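Translation initiation factor eIF2B subunit delta (Schizosaccharomyces pombe, PDB 5B04) serves as a component of the eIF2B complex, which catalyses the exchange of GDP for GTP on the gamma subunit of translation initiation factor eIF2. Local coordinates at residues I339-Y353 and V372-Q386. Residues are numbered along the deposited sequence; the frame is centred on the assembly and turned at random.
Sequences IFLGGHAMLSNGALY and VIACCESYKFTERIQ
F340 and I373 lie side by side on one face of two parallel strands, 339-342 and 372-375, with CD1 of I373 over the phenyl face, 4.0 Å from the ring centroid. On the other face L341 CD1 meets V372 CG1, while the small A374 leaves room for M346. M346 sets CG opposite the backbone N (chi1 -161°), then folds at chi2 and chi3, bringing the methyl CE against the CB atoms of both A374 and C376. Its flexible, apolar chain thus links short strand 345-346 to the end of 372-375.

Backbone bonds I373 N to I339 O, L341 N to I373 O and C375 N to L341 O pair the strands, followed by a weak G343 N to C375 O. G343, without a side chain, leaves room for L352 CD1. There K380 takes over: NZ donates to G343 O at 2.8 Å and forms a salt bridge with E377 OE2, which probably balances the buried charge. Beyond, weak backbone bonds join M346 to K380 and T382 in a shifted register. L347 fits its methyls against T382 CG2 and Q386 CG. N349 OD1 receives A351 N in an Asx turn beside the 347-350 type I turn.

The paired strands are central in the mixed, Rossmann-like sheet, between 269-274 and 442-445; helix 358-367 covers the L341 face and helix 231-262 packs on F340. Strands 345-346, at the edge within this chain, and 352-353 belong to a separate four-stranded antiparallel sheet.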
loop_
_atom_site.group_PDB
_atom_site.type_symbol
_atom_site.label_atom_id
_atom_site.label_comp_id
_atom_site.label_asym_id
_atom_site.label_seq_id
_atom_site.Cartn_x
_atom_site.Cartn_y
_atom_site.Cartn_z
ATOM N N ILE G 339 16.385 18.877 -9.572
ATOM C CA ILE G 339 15.230 18.613 -10.424
ATOM C C ILE G 339 14.263 19.790 -10.409
ATOM O O ILE G 339 13.821 20.229 -9.347
ATOM C CB ILE G 339 14.481 17.341 -9.984
ATOM C CG1 ILE G 339 15.402 16.124 -10.064
ATOM C CG2 ILE G 339 13.243 17.125 -10.840
ATOM C CD1 ILE G 339 14.814 14.877 -9.447
ATOM N N PHE G 340 13.935 20.299 -11.592
ATOM C CA PHE G 340 13.016 21.425 -11.712
ATOM C C PHE G 340 11.739 21.013 -12.429
ATOM O O PHE G 340 11.781 20.439 -13.518
ATOM C CB PHE G 340 13.684 22.587 -12.450
ATOM C CG PHE G 340 14.641 23.373 -11.601
ATOM C CD1 PHE G 340 15.814 22.801 -11.142
ATOM C CD2 PHE G 340 14.368 24.689 -11.267
ATOM C CE1 PHE G 340 16.697 23.523 -10.363
ATOM C CE2 PHE G 340 15.248 25.418 -10.489
ATOM C CZ PHE G 340 16.414 24.834 -10.036
ATOM N N LEU G 341 10.600 21.311 -11.812
ATOM C CA LEU G 341 9.313 20.902 -12.355
ATOM C C LEU G 341 8.362 22.079 -12.543
ATOM O O LEU G 341 8.244 22.944 -11.676
ATOM C CB LEU G 341 8.662 19.860 -11.445
ATOM C CG LEU G 341 9.499 18.624 -11.119
ATOM C CD1 LEU G 341 8.766 17.734 -10.131
ATOM C CD2 LEU G 341 9.836 17.858 -12.388
ATOM N N GLY G 342 7.691 22.102 -13.690
ATOM C CA GLY G 342 6.609 23.038 -13.922
ATOM C C GLY G 342 5.311 22.346 -13.560
ATOM O O GLY G 342 5.200 21.128 -13.687
ATOM N N GLY G 343 4.327 23.113 -13.103
ATOM C CA GLY G 343 3.082 22.527 -12.650
ATOM C C GLY G 343 1.859 22.998 -13.407
ATOM O O GLY G 343 1.720 24.181 -13.716
ATOM N N HIS G 344 0.970 22.059 -13.714
ATOM C CA HIS G 344 -0.329 22.397 -14.277
ATOM C C HIS G 344 -1.194 23.003 -13.181
ATOM O O HIS G 344 -2.000 23.901 -13.430
ATOM C CB HIS G 344 -1.000 21.162 -14.882
ATOM C CG HIS G 344 -2.446 21.360 -15.216
ATOM N ND1 HIS G 344 -3.434 20.510 -14.770
ATOM C CD2 HIS G 344 -3.071 22.313 -15.947
ATOM C CE1 HIS G 344 -4.606 20.929 -15.214
ATOM N NE2 HIS G 344 -4.413 22.021 -15.930
ATOM N N ALA G 345 -1.004 22.501 -11.964
ATOM C CA ALA G 345 -1.713 22.988 -10.789
ATOM C C ALA G 345 -1.066 22.453 -9.517
ATOM O O ALA G 345 -0.475 21.372 -9.518
ATOM C CB ALA G 345 -3.176 22.590 -10.842
ATOM N N MET G 346 -1.180 23.212 -8.433
ATOM C CA MET G 346 -0.684 22.769 -7.137
ATOM C C MET G 346 -1.861 22.548 -6.190
ATOM O O MET G 346 -2.607 23.479 -5.889
ATOM C CB MET G 346 0.295 23.787 -6.554
ATOM C CG MET G 346 1.184 23.232 -5.454
ATOM S SD MET G 346 2.541 22.233 -6.094
ATOM C CE MET G 346 3.355 23.418 -7.161
ATOM N N LEU G 347 -2.025 21.313 -5.731
ATOM C CA LEU G 347 -3.175 20.942 -4.909
ATOM C C LEU G 347 -3.067 21.487 -3.487
ATOM O O LEU G 347 -1.971 21.746 -2.990
ATOM C CB LEU G 347 -3.333 19.423 -4.884
ATOM C CG LEU G 347 -3.542 18.785 -6.259
ATOM C CD1 LEU G 347 -3.471 17.271 -6.166
ATOM C CD2 LEU G 347 -4.868 19.228 -6.860
ATOM N N SER G 348 -4.216 21.647 -2.835
ATOM C CA SER G 348 -4.282 22.300 -1.529
ATOM C C SER G 348 -3.678 21.476 -0.396
ATOM O O SER G 348 -3.437 21.999 0.690
ATOM C CB SER G 348 -5.732 22.648 -1.188
ATOM O OG SER G 348 -6.183 23.745 -1.959
ATOM N N ASN G 349 -3.440 20.191 -0.638
ATOM C CA ASN G 349 -2.795 19.355 0.368
ATOM C C ASN G 349 -1.279 19.403 0.218
ATOM O O ASN G 349 -0.551 18.745 0.960
ATOM C CB ASN G 349 -3.287 17.910 0.282
ATOM C CG ASN G 349 -2.696 17.162 -0.894
ATOM O OD1 ASN G 349 -2.741 17.631 -2.030
ATOM N ND2 ASN G 349 -2.130 15.991 -0.624
ATOM N N GLY G 350 -0.814 20.187 -0.749
ATOM C CA GLY G 350 0.608 20.361 -0.977
ATOM C C GLY G 350 1.136 19.509 -2.114
ATOM O O GLY G 350 2.322 19.558 -2.437
ATOM N N ALA G 351 0.252 18.728 -2.724
ATOM C CA ALA G 351 0.646 17.830 -3.803
ATOM C C ALA G 351 0.764 18.567 -5.133
ATOM O O ALA G 351 0.056 19.544 -5.379
ATOM C CB ALA G 351 -0.341 16.681 -3.923
ATOM N N LEU G 352 1.664 18.087 -5.985
ATOM C CA LEU G 352 1.874 18.672 -7.304
ATOM C C LEU G 352 1.098 17.911 -8.374
ATOM O O LEU G 352 1.221 16.691 -8.497
ATOM C CB LEU G 352 3.366 18.691 -7.646
ATOM C CG LEU G 352 3.751 18.959 -9.103
ATOM C CD1 LEU G 352 3.284 20.336 -9.549
ATOM C CD2 LEU G 352 5.255 18.813 -9.290
ATOM N N TYR G 353 0.300 18.640 -9.145
ATOM C CA TYR G 353 -0.502 18.048 -10.209
ATOM C C TYR G 353 0.042 18.455 -11.575
ATOM O O TYR G 353 -0.299 19.515 -12.097
ATOM C CB TYR G 353 -1.968 18.467 -10.065
ATOM C CG TYR G 353 -2.909 17.842 -11.071
ATOM C CD1 TYR G 353 -3.422 16.566 -10.874
ATOM C CD2 TYR G 353 -3.303 18.536 -12.207
ATOM C CE1 TYR G 353 -4.289 15.994 -11.788
ATOM C CE2 TYR G 353 -4.169 17.972 -13.125
ATOM C CZ TYR G 353 -4.659 16.703 -12.911
ATOM O OH TYR G 353 -5.520 16.143 -13.826
ATOM N N VAL G 372 13.574 18.268 -5.143
ATOM C CA VAL G 372 12.501 18.420 -6.116
ATOM C C VAL G 372 11.907 19.820 -6.016
ATOM O O VAL G 372 11.293 20.175 -5.010
ATOM C CB VAL G 372 11.396 17.370 -5.912
ATOM C CG1 VAL G 372 10.213 17.660 -6.820
ATOM C CG2 VAL G 372 11.942 15.973 -6.166
ATOM N N ILE G 373 12.099 20.614 -7.064
ATOM C CA ILE G 373 11.695 22.014 -7.046
ATOM C C ILE G 373 10.510 22.278 -7.969
ATOM O O ILE G 373 10.641 22.232 -9.193
ATOM C CB ILE G 373 12.866 22.927 -7.449
ATOM C CG1 ILE G 373 14.071 22.667 -6.541
ATOM C CG2 ILE G 373 12.448 24.387 -7.395
ATOM C CD1 ILE G 373 15.306 23.449 -6.921
ATOM N N ALA G 374 9.356 22.557 -7.374
ATOM C CA ALA G 374 8.143 22.828 -8.136
ATOM C C ALA G 374 7.992 24.317 -8.427
ATOM O O ALA G 374 7.979 25.140 -7.511
ATOM C CB ALA G 374 6.923 22.310 -7.390
ATOM N N CYS G 375 7.881 24.656 -9.707
ATOM C CA CYS G 375 7.711 26.043 -10.125
ATOM C C CYS G 375 6.305 26.275 -10.665
ATOM O O CYS G 375 5.981 25.858 -11.777
ATOM C CB CYS G 375 8.751 26.417 -11.181
ATOM S SG CYS G 375 10.460 26.224 -10.636
ATOM N N CYS G 376 5.474 26.945 -9.877
ATOM C CA CYS G 376 4.083 27.157 -10.252
ATOM C C CYS G 376 3.603 28.560 -9.898
ATOM O O CYS G 376 3.839 29.047 -8.794
ATOM C CB CYS G 376 3.191 26.114 -9.575
ATOM S SG CYS G 376 1.464 26.137 -10.104
ATOM N N GLU G 377 2.931 29.204 -10.846
ATOM C CA GLU G 377 2.317 30.502 -10.601
ATOM C C GLU G 377 1.170 30.350 -9.605
ATOM O O GLU G 377 0.530 29.300 -9.545
ATOM C CB GLU G 377 1.821 31.122 -11.911
ATOM C CG GLU G 377 2.927 31.581 -12.862
ATOM C CD GLU G 377 3.547 30.449 -13.666
ATOM O OE1 GLU G 377 4.236 30.741 -14.665
ATOM O OE2 GLU G 377 3.350 29.270 -13.304
ATOM N N SER G 378 0.915 31.396 -8.826
ATOM C CA SER G 378 -0.054 31.328 -7.735
ATOM C C SER G 378 -1.481 31.077 -8.211
ATOM O O SER G 378 -2.250 30.390 -7.540
ATOM C CB SER G 378 -0.018 32.615 -6.910
ATOM O OG SER G 378 -0.356 33.738 -7.706
ATOM N N TYR G 379 -1.833 31.630 -9.367
ATOM C CA TYR G 379 -3.203 31.539 -9.864
ATOM C C TYR G 379 -3.557 30.122 -10.305
ATOM O O TYR G 379 -4.715 29.829 -10.604
ATOM C CB TYR G 379 -3.422 32.518 -11.021
ATOM C CG TYR G 379 -2.923 32.022 -12.358
ATOM C CD1 TYR G 379 -1.565 31.958 -12.637
ATOM C CD2 TYR G 379 -3.814 31.627 -13.348
ATOM C CE1 TYR G 379 -1.107 31.508 -13.862
ATOM C CE2 TYR G 379 -3.365 31.176 -14.574
ATOM C CZ TYR G 379 -2.012 31.119 -14.825
ATOM O OH TYR G 379 -1.561 30.669 -16.046
ATOM N N LYS G 380 -2.558 29.246 -10.345
ATOM C CA LYS G 380 -2.784 27.851 -10.700
ATOM C C LYS G 380 -2.949 26.986 -9.453
ATOM O O LYS G 380 -3.034 25.760 -9.544
ATOM C CB LYS G 380 -1.643 27.326 -11.573
ATOM C CG LYS G 380 -1.607 27.950 -12.960
ATOM C CD LYS G 380 -0.641 27.231 -13.886
ATOM C CE LYS G 380 0.795 27.398 -13.428
ATOM N NZ LYS G 380 1.763 26.872 -14.431
ATOM N N PHE G 381 -2.994 27.629 -8.290
ATOM C CA PHE G 381 -3.312 26.931 -7.051
ATOM C C PHE G 381 -4.801 26.608 -7.060
ATOM O O PHE G 381 -5.594 27.356 -7.629
ATOM C CB PHE G 381 -2.957 27.770 -5.816
ATOM C CG PHE G 381 -1.476 27.944 -5.582
ATOM C CD1 PHE G 381 -0.546 27.607 -6.554
ATOM C CD2 PHE G 381 -1.017 28.444 -4.374
ATOM C CE1 PHE G 381 0.808 27.775 -6.328
ATOM C CE2 PHE G 381 0.336 28.611 -4.143
ATOM C CZ PHE G 381 1.249 28.276 -5.120
ATOM N N THR G 382 -5.186 25.500 -6.436
ATOM C CA THR G 382 -6.592 25.113 -6.414
ATOM C C THR G 382 -7.036 24.643 -5.032
ATOM O O THR G 382 -6.221 24.207 -4.218
ATOM C CB THR G 382 -6.886 24.000 -7.442
ATOM O OG1 THR G 382 -8.300 23.776 -7.520
ATOM C CG2 THR G 382 -6.190 22.706 -7.051
ATOM N N GLU G 383 -8.335 24.744 -4.775
ATOM C CA GLU G 383 -8.909 24.275 -3.520
ATOM C C GLU G 383 -9.060 22.758 -3.534
ATOM O O GLU G 383 -9.287 22.136 -2.496
ATOM C CB GLU G 383 -10.267 24.934 -3.266
ATOM C CG GLU G 383 -10.205 26.432 -3.026
ATOM C CD GLU G 383 -11.575 27.035 -2.782
ATOM O OE1 GLU G 383 -12.447 26.913 -3.669
ATOM O OE2 GLU G 383 -11.783 27.626 -1.702
ATOM N N ARG G 384 -8.927 22.173 -4.719
ATOM C CA ARG G 384 -9.147 20.745 -4.912
ATOM C C ARG G 384 -8.064 19.896 -4.251
ATOM O O ARG G 384 -6.879 20.228 -4.302
ATOM C CB ARG G 384 -9.222 20.422 -6.407
ATOM C CG ARG G 384 -9.714 19.018 -6.723
ATOM C CD ARG G 384 -10.181 18.911 -8.167
ATOM N NE ARG G 384 -9.069 18.779 -9.103
ATOM C CZ ARG G 384 -9.183 18.920 -10.420
ATOM N NH1 ARG G 384 -10.360 19.211 -10.957
ATOM N NH2 ARG G 384 -8.121 18.780 -11.200
ATOM N N ILE G 385 -8.485 18.803 -3.624
ATOM C CA ILE G 385 -7.561 17.838 -3.040
ATOM C C ILE G 385 -7.936 16.424 -3.463
ATOM O O ILE G 385 -9.005 15.925 -3.113
ATOM C CB ILE G 385 -7.546 17.909 -1.500
ATOM C CG1 ILE G 385 -7.016 19.263 -1.028
ATOM C CG2 ILE G 385 -6.698 16.784 -0.925
ATOM C CD1 ILE G 385 -6.889 19.376 0.476
ATOM N N GLN G 386 -7.055 15.782 -4.222
ATOM C CA GLN G 386 -7.275 14.403 -4.637
ATOM C C GLN G 386 -6.195 13.494 -4.063
ATOM O O GLN G 386 -5.023 13.865 -4.005
ATOM C CB GLN G 386 -7.321 14.298 -6.163
ATOM C CG GLN G 386 -6.230 15.067 -6.883
ATOM C CD GLN G 386 -6.431 15.085 -8.387
ATOM O OE1 GLN G 386 -6.534 16.147 -8.999
ATOM N NE2 GLN G 386 -6.487 13.902 -8.990
#